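Long-range contacts in JSC1_58120g3 ([Leptolyngbya] sp. JSC-1, PDB 6XHH), which probably senses far-red light as a cyanobacteriochrome, its GAF domain holding a verdin-type bilin that absorbs far-red light in the dark state: residues Arg31-Glu36 against Leu144-Asn149; Gly59-Val64 against Ser123-Ser128; Ile134-Lys139 against Val172-Ala177. All blocks are in the same frame, centred on the assembly; numbering follows the deposited sequence.

Contact 1 of 3, residues Arg31-Glu36 against Leu144-Asn149; sequences RLFGIE and LSAFQN. With M1V (mesobiliverdin IX(alpha)), chain C; EDO (1,2-ethanediol), chain E.
From F33 to E36 the chain leaves helix 18-33 at 42° to the run from A146 to N149 and comes closest at E36 and Q148, whose CA atoms are 5.3 Å apart. A Schellman motif with G34 as its C' residue ends the helix and turns the chain toward the sheet. E36 N then sits between two acceptors, both weakly bound: Q148 OE1 at 2.9 Å and F147 O at 3.5 Å. In return E36 OE1 takes N149 N at 2.7 Å, nearly along its C-O axis, while OE2 goes to S150. This is the GAF-domain passage from the helical layer into strand 37-43, next to the strand that lines the bilin pocket. The E36 carboxylate stacks on the Q148 amide with planes 23° apart; Q148 gets there because its chain bends at chi2 (73°). Next to this polar group, toward the helix, I35 CD1 meets A146 CB at 3.6 Å and lies in plane at the edge of the F33 ring. On the pocket side of the strand, S145 OG donates to OD of the bilin at 2.8 Å, and F147 CZ lies 3.5 Å from the same oxygen.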
loop_
_atom_site.group_PDB
_atom_site.type_symbol
_atom_site.label_atom_id
_atom_site.label_comp_id
_atom_site.label_asym_id
_atom_site.label_seq_id
_atom_site.Cartn_x
_atom_site.Cartn_y
_atom_site.Cartn_z
ATOM N N ARG A 31 -1.517 5.669 12.084
ATOM C CA ARG A 31 -1.835 6.770 12.994
ATOM C C ARG A 31 -2.059 8.072 12.227
ATOM O O ARG A 31 -3.032 8.799 12.468
ATOM C CB ARG A 31 -0.681 6.928 13.995
ATOM C CG ARG A 31 -0.875 7.986 15.077
ATOM C CD ARG A 31 0.339 8.046 16.021
ATOM N NE ARG A 31 1.270 9.120 15.675
ATOM C CZ ARG A 31 1.457 10.215 16.407
ATOM N NH1 ARG A 31 0.780 10.390 17.534
ATOM N NH2 ARG A 31 2.326 11.138 16.012
ATOM N N LEU A 32 -1.144 8.384 11.306
ATOM C CA LEU A 32 -1.226 9.618 10.530
ATOM C C LEU A 32 -2.543 9.714 9.767
ATOM O O LEU A 32 -3.219 10.748 9.795
ATOM C CB LEU A 32 -0.043 9.674 9.567
ATOM C CG LEU A 32 0.012 10.863 8.609
ATOM C CD1 LEU A 32 0.141 12.149 9.400
ATOM C CD2 LEU A 32 1.181 10.705 7.645
ATOM N N PHE A 33 -2.924 8.639 9.085
ATOM C CA PHE A 33 -4.147 8.630 8.290
ATOM C C PHE A 33 -5.405 8.360 9.109
ATOM O O PHE A 33 -6.511 8.500 8.575
ATOM C CB PHE A 33 -4.032 7.582 7.176
ATOM C CG PHE A 33 -3.130 7.993 6.029
ATOM C CD1 PHE A 33 -2.576 9.266 5.970
ATOM C CD2 PHE A 33 -2.849 7.109 5.003
ATOM C CE1 PHE A 33 -1.761 9.654 4.902
ATOM C CE2 PHE A 33 -2.028 7.494 3.932
ATOM C CZ PHE A 33 -1.484 8.762 3.890
ATOM N N GLY A 34 -5.267 7.996 10.382
ATOM C CA GLY A 34 -6.413 7.616 11.191
ATOM C C GLY A 34 -7.233 6.517 10.546
ATOM O O GLY A 34 -8.462 6.624 10.438
ATOM N N ILE A 35 -6.573 5.451 10.103
ATOM C CA ILE A 35 -7.286 4.378 9.417
ATOM C C ILE A 35 -7.111 3.057 10.153
ATOM O O ILE A 35 -6.446 2.988 11.195
ATOM C CB ILE A 35 -6.823 4.236 7.958
ATOM C CG1 ILE A 35 -5.303 3.980 7.893
ATOM C CG2 ILE A 35 -7.234 5.468 7.144
ATOM C CD1 ILE A 35 -4.755 3.912 6.460
ATOM N N GLU A 36 -7.684 1.991 9.600
ATOM C CA GLU A 36 -7.824 0.744 10.337
ATOM C C GLU A 36 -6.753 -0.290 10.019
ATOM O O GLU A 36 -6.534 -1.189 10.833
ATOM C CB GLU A 36 -9.225 0.162 10.092
ATOM C CG GLU A 36 -10.285 1.005 10.806
ATOM C CD GLU A 36 -11.707 0.897 10.248
ATOM O OE1 GLU A 36 -11.935 0.393 9.125
ATOM O OE2 GLU A 36 -12.626 1.337 10.974
ATOM N N LEU A 144 2.949 -1.314 -0.412
ATOM C CA LEU A 144 2.504 -0.671 0.819
ATOM C C LEU A 144 1.049 -0.266 0.619
ATOM O O LEU A 144 0.737 0.477 -0.326
ATOM C CB LEU A 144 3.372 0.545 1.151
ATOM C CG LEU A 144 2.942 1.482 2.281
ATOM C CD1 LEU A 144 3.013 0.805 3.638
ATOM C CD2 LEU A 144 3.800 2.741 2.294
ATOM N N SER A 145 0.166 -0.779 1.472
ATOM C CA SER A 145 -1.276 -0.595 1.345
ATOM C C SER A 145 -1.816 0.105 2.580
ATOM O O SER A 145 -1.514 -0.292 3.711
ATOM C CB SER A 145 -2.008 -1.936 1.145
ATOM O OG SER A 145 -1.502 -2.601 -0.009
ATOM N N ALA A 146 -2.623 1.128 2.352
ATOM C CA ALA A 146 -3.445 1.770 3.367
ATOM C C ALA A 146 -4.894 1.353 3.164
ATOM O O ALA A 146 -5.443 1.531 2.068
ATOM C CB ALA A 146 -3.311 3.290 3.257
ATOM N N PHE A 147 -5.514 0.810 4.206
ATOM C CA PHE A 147 -6.845 0.221 4.101
ATOM C C PHE A 147 -7.806 0.874 5.092
ATOM O O PHE A 147 -7.439 1.170 6.237
ATOM C CB PHE A 147 -6.824 -1.295 4.406
ATOM C CG PHE A 147 -6.070 -2.151 3.414
ATOM C CD1 PHE A 147 -6.254 -2.024 2.043
ATOM C CD2 PHE A 147 -5.198 -3.131 3.872
ATOM C CE1 PHE A 147 -5.580 -2.869 1.153
ATOM C CE2 PHE A 147 -4.517 -3.964 2.989
ATOM C CZ PHE A 147 -4.717 -3.830 1.631
ATOM N N GLN A 148 -9.056 1.054 4.680
ATOM C CA GLN A 148 -10.139 1.233 5.627
ATOM C C GLN A 148 -11.069 0.030 5.505
ATOM O O GLN A 148 -11.358 -0.434 4.399
ATOM C CB GLN A 148 -10.888 2.549 5.398
ATOM C CG GLN A 148 -11.807 2.983 6.555
ATOM C CD GLN A 148 -11.061 3.491 7.773
ATOM O OE1 GLN A 148 -9.950 3.066 8.067
ATOM N NE2 GLN A 148 -11.686 4.411 8.499
ATOM N N ASN A 149 -11.487 -0.500 6.648
ATOM C CA ASN A 149 -12.201 -1.766 6.696
ATOM C C ASN A 149 -13.679 -1.617 6.988
ATOM O O ASN A 149 -14.473 -2.442 6.527
ATOM C CB ASN A 149 -11.583 -2.677 7.767
ATOM C CG ASN A 149 -10.130 -3.021 7.479
ATOM O OD1 ASN A 149 -9.669 -2.916 6.344
ATOM N ND2 ASN A 149 -9.410 -3.451 8.509
HETATM O OA M1V C . -7.396 -12.118 -6.235
HETATM C C1A M1V C . -7.892 -11.941 -7.338
HETATM N NA M1V C . -7.691 -10.848 -8.085
HETATM C C2A M1V C . -8.737 -12.844 -8.014
HETATM C CMA M1V C . -9.195 -14.188 -7.495
HETATM C C3A M1V C . -9.080 -12.277 -9.238
HETATM C CAA M1V C . -9.956 -12.853 -10.285
HETATM C CBA M1V C . -9.216 -13.075 -11.605
HETATM C C4A M1V C . -8.398 -10.964 -9.286
HETATM C CHA M1V C . -8.466 -10.095 -10.341
HETATM C C1B M1V C . -7.845 -8.781 -10.536
HETATM C C2B M1V C . -8.104 -8.008 -11.698
HETATM C CMB M1V C . -9.024 -8.394 -12.831
HETATM C C3B M1V C . -7.386 -6.855 -11.590
HETATM C CAB M1V C . -7.353 -5.715 -12.592
HETATM C CBB M1V C . -8.140 -4.510 -12.049
HETATM C CGB M1V C . -9.621 -4.820 -11.999
HETATM O O2B M1V C . -10.265 -4.965 -13.066
HETATM O O1B M1V C . -10.227 -4.937 -10.910
HETATM N NB M1V C . -6.984 -8.106 -9.758
HETATM C C4B M1V C . -6.675 -6.935 -10.355
HETATM C CHB M1V C . -5.819 -5.907 -9.932
HETATM C C1C M1V C . -5.184 -5.659 -8.707
HETATM C C2C M1V C . -4.624 -4.414 -8.389
HETATM C CAC M1V C . -4.560 -3.231 -9.332
HETATM C CBC M1V C . -3.322 -3.545 -10.219
HETATM C CGC M1V C . -3.248 -2.787 -11.536
HETATM O O2C M1V C . -4.124 -1.946 -11.842
HETATM O O1C M1V C . -2.312 -3.000 -12.347
HETATM C C3C M1V C . -4.083 -4.521 -7.110
HETATM C CMC M1V C . -3.382 -3.411 -6.378
HETATM N NC M1V C . -5.014 -6.503 -7.631
HETATM C C4C M1V C . -4.346 -5.825 -6.642
HETATM C CHC M1V C . -4.022 -6.499 -5.429
HETATM C C1D M1V C . -3.532 -6.017 -4.240
HETATM C C2D M1V C . -2.545 -6.648 -3.434
HETATM C CMD M1V C . -1.823 -7.930 -3.771
HETATM N ND M1V C . -3.960 -4.874 -3.580
HETATM C C4D M1V C . -3.261 -4.762 -2.431
HETATM O OD M1V C . -3.425 -3.841 -1.630
HETATM C C3D M1V C . -2.363 -5.874 -2.331
HETATM C CAD M1V C . -1.378 -6.136 -1.219
HETATM C CBD M1V C . -2.118 -6.654 -0.006
HETATM C C1 EDO E . -10.701 8.981 8.083
HETATM O O1 EDO E . -9.481 8.298 8.415
HETATM C C2 EDO E . -11.798 8.622 9.087
HETATM O O2 EDO E . -11.251 8.697 10.414
#

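Contact 2 of 3, residues Gly59-Val64 against Ser123-Ser128; sequences GWRKLV and SFEVKS
The polar part of this contact gathers on the carboxylate of E125. R61 N donates to E125 OE2 at 2.9 Å, reaching its syn side 17° out of the carboxylate plane. The other oxygen, E125 OE1, pairs with R61 NH1 at 3.4 Å through charge alone: the R61 chain bends at chi3 (-54°) and brings one face of the guanidinium over E125 CD, offset toward the rim, so that no N-H points at the oxygen. At the guanidinium edge, R61 NH2 comes within 2.9 Å of S123 O, but the angle is too poor for a hydrogen bond.

Packing frames this pair. The W60 ring turns its edge to E125, with E125 OE2 3.8 Å from W60 CE3 and the ring and carboxylate planes nearly perpendicular at 79°. Further along, L63 CD2 touches F124 CD1 at the ring edge, 3.9 Å away, and F124 also meets the rings of F51 and W68.

E125 has positive phi and is the C' residue of the Schellman motif closing helix 115-123, so the polar link between the helix end and the loop after strand 49-56 centres on this side chain. With a directed N-H on one oxygen and a guanidinium facing the other, the carboxylate is likely to stay ionised, and the directed backbone bond probably does more than the ion pair to set its rotation.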
loop_
_atom_site.group_PDB
_atom_site.type_symbol
_atom_site.label_atom_id
_atom_site.label_comp_id
_atom_site.label_asym_id
_atom_site.label_seq_id
_atom_site.Cartn_x
_atom_site.Cartn_y
_atom_site.Cartn_z
ATOM N N GLY A 59 -10.043 -4.245 15.901
ATOM C CA GLY A 59 -10.381 -5.643 16.126
ATOM C C GLY A 59 -10.648 -6.446 14.865
ATOM O O GLY A 59 -11.625 -7.195 14.779
ATOM N N TRP A 60 -9.773 -6.300 13.886
ATOM C CA TRP A 60 -9.847 -6.984 12.605
ATOM C C TRP A 60 -8.961 -8.226 12.618
ATOM O O TRP A 60 -8.092 -8.385 13.478
ATOM C CB TRP A 60 -9.429 -6.014 11.494
ATOM C CG TRP A 60 -10.220 -4.756 11.576
ATOM C CD1 TRP A 60 -9.888 -3.598 12.232
ATOM C CD2 TRP A 60 -11.520 -4.546 11.025
ATOM N NE1 TRP A 60 -10.901 -2.679 12.101
ATOM C CE2 TRP A 60 -11.913 -3.235 11.365
ATOM C CE3 TRP A 60 -12.394 -5.341 10.274
ATOM C CZ2 TRP A 60 -13.141 -2.699 10.973
ATOM C CZ3 TRP A 60 -13.604 -4.804 9.878
ATOM C CH2 TRP A 60 -13.972 -3.499 10.237
ATOM N N ARG A 61 -9.186 -9.114 11.648
ATOM C CA ARG A 61 -8.313 -10.272 11.508
ATOM C C ARG A 61 -6.901 -9.825 11.162
ATOM O O ARG A 61 -6.695 -8.842 10.445
ATOM C CB ARG A 61 -8.826 -11.226 10.423
ATOM C CG ARG A 61 -10.012 -12.070 10.848
ATOM C CD ARG A 61 -10.138 -13.386 10.086
ATOM N NE ARG A 61 -10.156 -13.229 8.633
ATOM C CZ ARG A 61 -11.194 -12.807 7.914
ATOM N NH1 ARG A 61 -12.339 -12.464 8.494
ATOM N NH2 ARG A 61 -11.079 -12.719 6.597
ATOM N N LYS A 62 -5.925 -10.574 11.668
ATOM C CA LYS A 62 -4.532 -10.352 11.312
ATOM C C LYS A 62 -4.253 -10.963 9.947
ATOM O O LYS A 62 -4.618 -12.115 9.690
ATOM C CB LYS A 62 -3.608 -10.957 12.368
ATOM C CG LYS A 62 -3.539 -10.127 13.642
ATOM C CD LYS A 62 -2.412 -10.583 14.555
ATOM C CE LYS A 62 -2.753 -10.344 16.022
ATOM N NZ LYS A 62 -1.570 -10.532 16.914
ATOM N N LEU A 63 -3.628 -10.179 9.063
ATOM C CA LEU A 63 -3.286 -10.655 7.728
ATOM C C LEU A 63 -1.873 -11.207 7.626
ATOM O O LEU A 63 -1.593 -11.974 6.696
ATOM C CB LEU A 63 -3.455 -9.531 6.695
ATOM C CG LEU A 63 -4.845 -8.905 6.740
ATOM C CD1 LEU A 63 -4.944 -7.899 5.609
ATOM C CD2 LEU A 63 -5.933 -9.962 6.642
ATOM N N VAL A 64 -0.973 -10.837 8.542
ATOM C CA VAL A 64 0.383 -11.355 8.464
ATOM C C VAL A 64 0.338 -12.869 8.605
ATOM O O VAL A 64 -0.424 -13.417 9.414
ATOM C CB VAL A 64 1.282 -10.711 9.528
ATOM C CG1 VAL A 64 2.623 -11.433 9.596
ATOM C CG2 VAL A 64 1.508 -9.239 9.198
ATOM N N SER A 123 -12.381 -10.555 1.135
ATOM C CA SER A 123 -11.795 -11.636 1.926
ATOM C C SER A 123 -10.733 -11.134 2.893
ATOM O O SER A 123 -10.433 -11.825 3.877
ATOM C CB SER A 123 -11.200 -12.718 1.015
ATOM O OG SER A 123 -9.867 -12.413 0.627
ATOM N N PHE A 124 -10.160 -9.957 2.641
ATOM C CA PHE A 124 -9.199 -9.349 3.545
ATOM C C PHE A 124 -9.824 -8.244 4.388
ATOM O O PHE A 124 -9.099 -7.520 5.085
ATOM C CB PHE A 124 -8.001 -8.833 2.745
ATOM C CG PHE A 124 -7.204 -9.938 2.097
ATOM C CD1 PHE A 124 -6.584 -10.905 2.875
ATOM C CD2 PHE A 124 -7.103 -10.032 0.718
ATOM C CE1 PHE A 124 -5.870 -11.929 2.292
ATOM C CE2 PHE A 124 -6.385 -11.062 0.129
ATOM C CZ PHE A 124 -5.766 -12.005 0.919
ATOM N N GLU A 125 -11.161 -8.127 4.348
ATOM C CA GLU A 125 -11.946 -7.186 5.152
ATOM C C GLU A 125 -11.749 -5.731 4.724
ATOM O O GLU A 125 -11.944 -4.816 5.522
ATOM C CB GLU A 125 -11.642 -7.329 6.641
ATOM C CG GLU A 125 -11.664 -8.759 7.115
ATOM C CD GLU A 125 -11.665 -8.833 8.610
ATOM O OE1 GLU A 125 -12.725 -9.135 9.186
ATOM O OE2 GLU A 125 -10.613 -8.566 9.208
ATOM N N VAL A 126 -11.410 -5.494 3.459
ATOM C CA VAL A 126 -11.076 -4.160 2.960
ATOM C C VAL A 126 -12.318 -3.537 2.324
ATOM O O VAL A 126 -13.009 -4.196 1.542
ATOM C CB VAL A 126 -9.919 -4.233 1.943
ATOM C CG1 VAL A 126 -9.656 -2.863 1.298
ATOM C CG2 VAL A 126 -8.638 -4.780 2.581
ATOM N N LYS A 127 -12.601 -2.257 2.640
ATOM C CA LYS A 127 -13.637 -1.489 1.950
ATOM C C LYS A 127 -13.100 -0.295 1.168
ATOM O O LYS A 127 -13.864 0.339 0.426
ATOM C CB LYS A 127 -14.695 -0.990 2.945
ATOM C CG LYS A 127 -15.688 -2.073 3.366
ATOM C CD LYS A 127 -16.816 -1.463 4.185
ATOM C CE LYS A 127 -17.807 -2.529 4.619
ATOM N NZ LYS A 127 -17.115 -3.613 5.364
ATOM N N SER A 128 -11.811 0.003 1.285
ATOM C CA SER A 128 -11.190 1.176 0.688
ATOM C C SER A 128 -9.690 0.917 0.686
ATOM O O SER A 128 -9.172 0.383 1.661
ATOM C CB SER A 128 -11.544 2.423 1.509
ATOM O OG SER A 128 -10.791 3.563 1.114
#

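Contact 3 of 3, residues Ile134-Lys139 against Val172-Ala177; sequences IFQGQK and VAIQQA. With EDO (1,2-ethanediol), chain F.
The hairpin joining strands 128-136 and 139-148 of the central antiparallel sheet leans here on the last turns of helix 157-178. I134 and I174 make the apolar part, I134 CG2 touching I174 CD1 at 3.7 Å with the two side chains at about a right angle. Both also rest on W141 of the neighbouring strand, and I174 reaches F22 of helix 18-33. The strand and helix axes approach to 7.2 Å with a crossing angle of -29°, a near-parallel packing of helix on sheet that belongs to the GAF fold, where helices cover the sheet face remote from the bilin. Nearer the turn glutamines take over, their link to the helix running through a water. The Q136 chain is extended, CG lying opposite the backbone N (chi1 171°), and runs beside the helix: its CG packs 3.9 Å from Q175 CA, and its OE1 rests 4.0 Å from I174 CG2. At the end of the amide, Q136 NE2 donates at 3.1 Å to a water, which in turn donates to Q175 O at 3.2 Å. Replacing Q136 by an alanine would probably leave that water without its donor from the strand and open a gap over I174 CG2 and the Q175 backbone. A type II' turn from Q136 to K139 closes the hairpin, with G137 at its second position. Q175 extends alongside this turn and puts NE2 3.4 Å from G137 CA, an approach that the glycine allows.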
loop_
_atom_site.group_PDB
_atom_site.type_symbol
_atom_site.label_atom_id
_atom_site.label_comp_id
_atom_site.label_asym_id
_atom_site.label_seq_id
_atom_site.Cartn_x
_atom_site.Cartn_y
_atom_site.Cartn_z
ATOM N N ILE A 134 6.567 -0.633 -3.584
ATOM C CA ILE A 134 7.840 -0.548 -2.868
ATOM C C ILE A 134 8.922 -1.029 -3.817
ATOM O O ILE A 134 8.908 -2.197 -4.224
ATOM C CB ILE A 134 7.839 -1.401 -1.588
ATOM C CG1 ILE A 134 6.805 -0.911 -0.589
ATOM C CG2 ILE A 134 9.204 -1.373 -0.907
ATOM C CD1 ILE A 134 6.574 -1.910 0.554
ATOM N N PHE A 135 9.848 -0.133 -4.172
ATOM C CA PHE A 135 10.967 -0.449 -5.053
ATOM C C PHE A 135 12.255 -0.596 -4.254
ATOM O O PHE A 135 12.582 0.260 -3.433
ATOM C CB PHE A 135 11.140 0.630 -6.120
ATOM C CG PHE A 135 10.308 0.398 -7.317
ATOM C CD1 PHE A 135 10.752 -0.429 -8.330
ATOM C CD2 PHE A 135 9.065 0.975 -7.423
ATOM C CE1 PHE A 135 9.968 -0.660 -9.441
ATOM C CE2 PHE A 135 8.274 0.752 -8.537
ATOM C CZ PHE A 135 8.722 -0.071 -9.541
ATOM N N GLN A 136 12.982 -1.670 -4.516
ATOM C CA GLN A 136 14.329 -1.872 -3.995
ATOM C C GLN A 136 15.268 -1.562 -5.151
ATOM O O GLN A 136 15.460 -2.395 -6.040
ATOM C CB GLN A 136 14.500 -3.298 -3.502
ATOM C CG GLN A 136 15.923 -3.685 -3.135
ATOM C CD GLN A 136 16.091 -5.192 -3.068
ATOM O OE1 GLN A 136 15.105 -5.931 -3.057
ATOM N NE2 GLN A 136 17.333 -5.655 -3.037
ATOM N N GLY A 137 15.852 -0.369 -5.140
ATOM C CA GLY A 137 16.503 0.106 -6.350
ATOM C C GLY A 137 15.440 0.301 -7.412
ATOM O O GLY A 137 14.403 0.933 -7.171
ATOM N N GLN A 138 15.675 -0.249 -8.602
ATOM C CA GLN A 138 14.644 -0.260 -9.634
ATOM C C GLN A 138 13.962 -1.628 -9.735
ATOM O O GLN A 138 13.360 -1.949 -10.765
ATOM C CB GLN A 138 15.223 0.195 -10.985
ATOM C CG GLN A 138 14.157 0.696 -12.008
ATOM C CD GLN A 138 14.432 2.081 -12.632
ATOM O OE1 GLN A 138 14.527 3.082 -11.927
ATOM N NE2 GLN A 138 14.506 2.138 -13.967
ATOM N N LYS A 139 14.016 -2.431 -8.673
ATOM C CA LYS A 139 13.333 -3.721 -8.634
ATOM C C LYS A 139 12.044 -3.594 -7.823
ATOM O O LYS A 139 12.075 -3.163 -6.664
ATOM C CB LYS A 139 14.236 -4.800 -8.036
ATOM C CG LYS A 139 13.513 -6.100 -7.716
ATOM C CD LYS A 139 13.812 -6.567 -6.299
ATOM C CE LYS A 139 12.994 -7.787 -5.926
ATOM N NZ LYS A 139 13.383 -8.988 -6.719
ATOM N N VAL A 172 14.485 1.986 0.234
ATOM C CA VAL A 172 15.871 2.308 0.569
ATOM C C VAL A 172 16.343 1.464 1.750
ATOM O O VAL A 172 17.470 0.954 1.761
ATOM C CB VAL A 172 16.002 3.815 0.851
ATOM C CG1 VAL A 172 17.392 4.140 1.348
ATOM C CG2 VAL A 172 15.696 4.613 -0.410
ATOM N N ALA A 173 15.480 1.284 2.752
ATOM C CA ALA A 173 15.836 0.446 3.892
ATOM C C ALA A 173 16.030 -1.010 3.477
ATOM O O ALA A 173 16.951 -1.683 3.959
ATOM C CB ALA A 173 14.767 0.567 4.976
ATOM N N ILE A 174 15.176 -1.515 2.583
ATOM C CA ILE A 174 15.326 -2.883 2.094
ATOM C C ILE A 174 16.605 -3.018 1.286
ATOM O O ILE A 174 17.315 -4.021 1.384
ATOM C CB ILE A 174 14.099 -3.292 1.258
ATOM C CG1 ILE A 174 12.830 -3.316 2.118
ATOM C CG2 ILE A 174 14.320 -4.658 0.614
ATOM C CD1 ILE A 174 11.561 -3.121 1.289
ATOM N N GLN A 175 16.891 -2.026 0.441
ATOM C CA GLN A 175 18.116 -2.047 -0.347
ATOM C C GLN A 175 19.340 -2.069 0.555
ATOM O O GLN A 175 20.260 -2.868 0.343
ATOM C CB GLN A 175 18.136 -0.834 -1.275
ATOM C CG GLN A 175 19.255 -0.806 -2.300
ATOM C CD GLN A 175 19.197 0.445 -3.155
ATOM O OE1 GLN A 175 19.068 1.554 -2.638
ATOM N NE2 GLN A 175 19.271 0.271 -4.470
ATOM N N GLN A 176 19.354 -1.216 1.584
ATOM C CA GLN A 176 20.506 -1.142 2.479
ATOM C C GLN A 176 20.640 -2.400 3.325
ATOM O O GLN A 176 21.758 -2.790 3.676
ATOM C CB GLN A 176 20.395 0.097 3.365
ATOM C CG GLN A 176 21.538 0.277 4.356
ATOM C CD GLN A 176 22.860 0.592 3.686
ATOM O OE1 GLN A 176 22.905 0.952 2.510
ATOM N NE2 GLN A 176 23.950 0.453 4.435
ATOM N N ALA A 177 19.522 -3.052 3.655
ATOM C CA ALA A 177 19.592 -4.310 4.391
ATOM C C ALA A 177 20.114 -5.439 3.509
ATOM O O ALA A 177 20.830 -6.328 3.986
ATOM C CB ALA A 177 18.217 -4.662 4.962
HETATM C C1 EDO F . 15.379 3.632 -9.119
HETATM O O1 EDO F . 14.241 4.475 -9.309
HETATM C C2 EDO F . 15.887 3.824 -7.696
HETATM O O2 EDO F . 17.233 3.350 -7.600
HETATM O O HOH W 1 19.905 -3.997 -2.584
#

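Overall arrangement
Contact 1 is the buried one, contact 2 lies at the surface and contact 3 is partly buried. Contacts 1 and 3 reach neighbouring strands of one sheet, 139-148 and 128-136, on opposite sides of the chain's centre, and they touch where I134 packs on L144. Contact 2 is nested along the chain inside the loop closed by contact 1 and adjoins it directly: K127 and S128 both face Q148 in a classic beta bulge, and W60 packs on N149. Each of these two uses a glutamate carboxylate, but in contact 2 it faces an arginine. Contact 3, about 12 Å from contact 2 at the nearest atoms, relies instead on aliphatic packing and a water bridge.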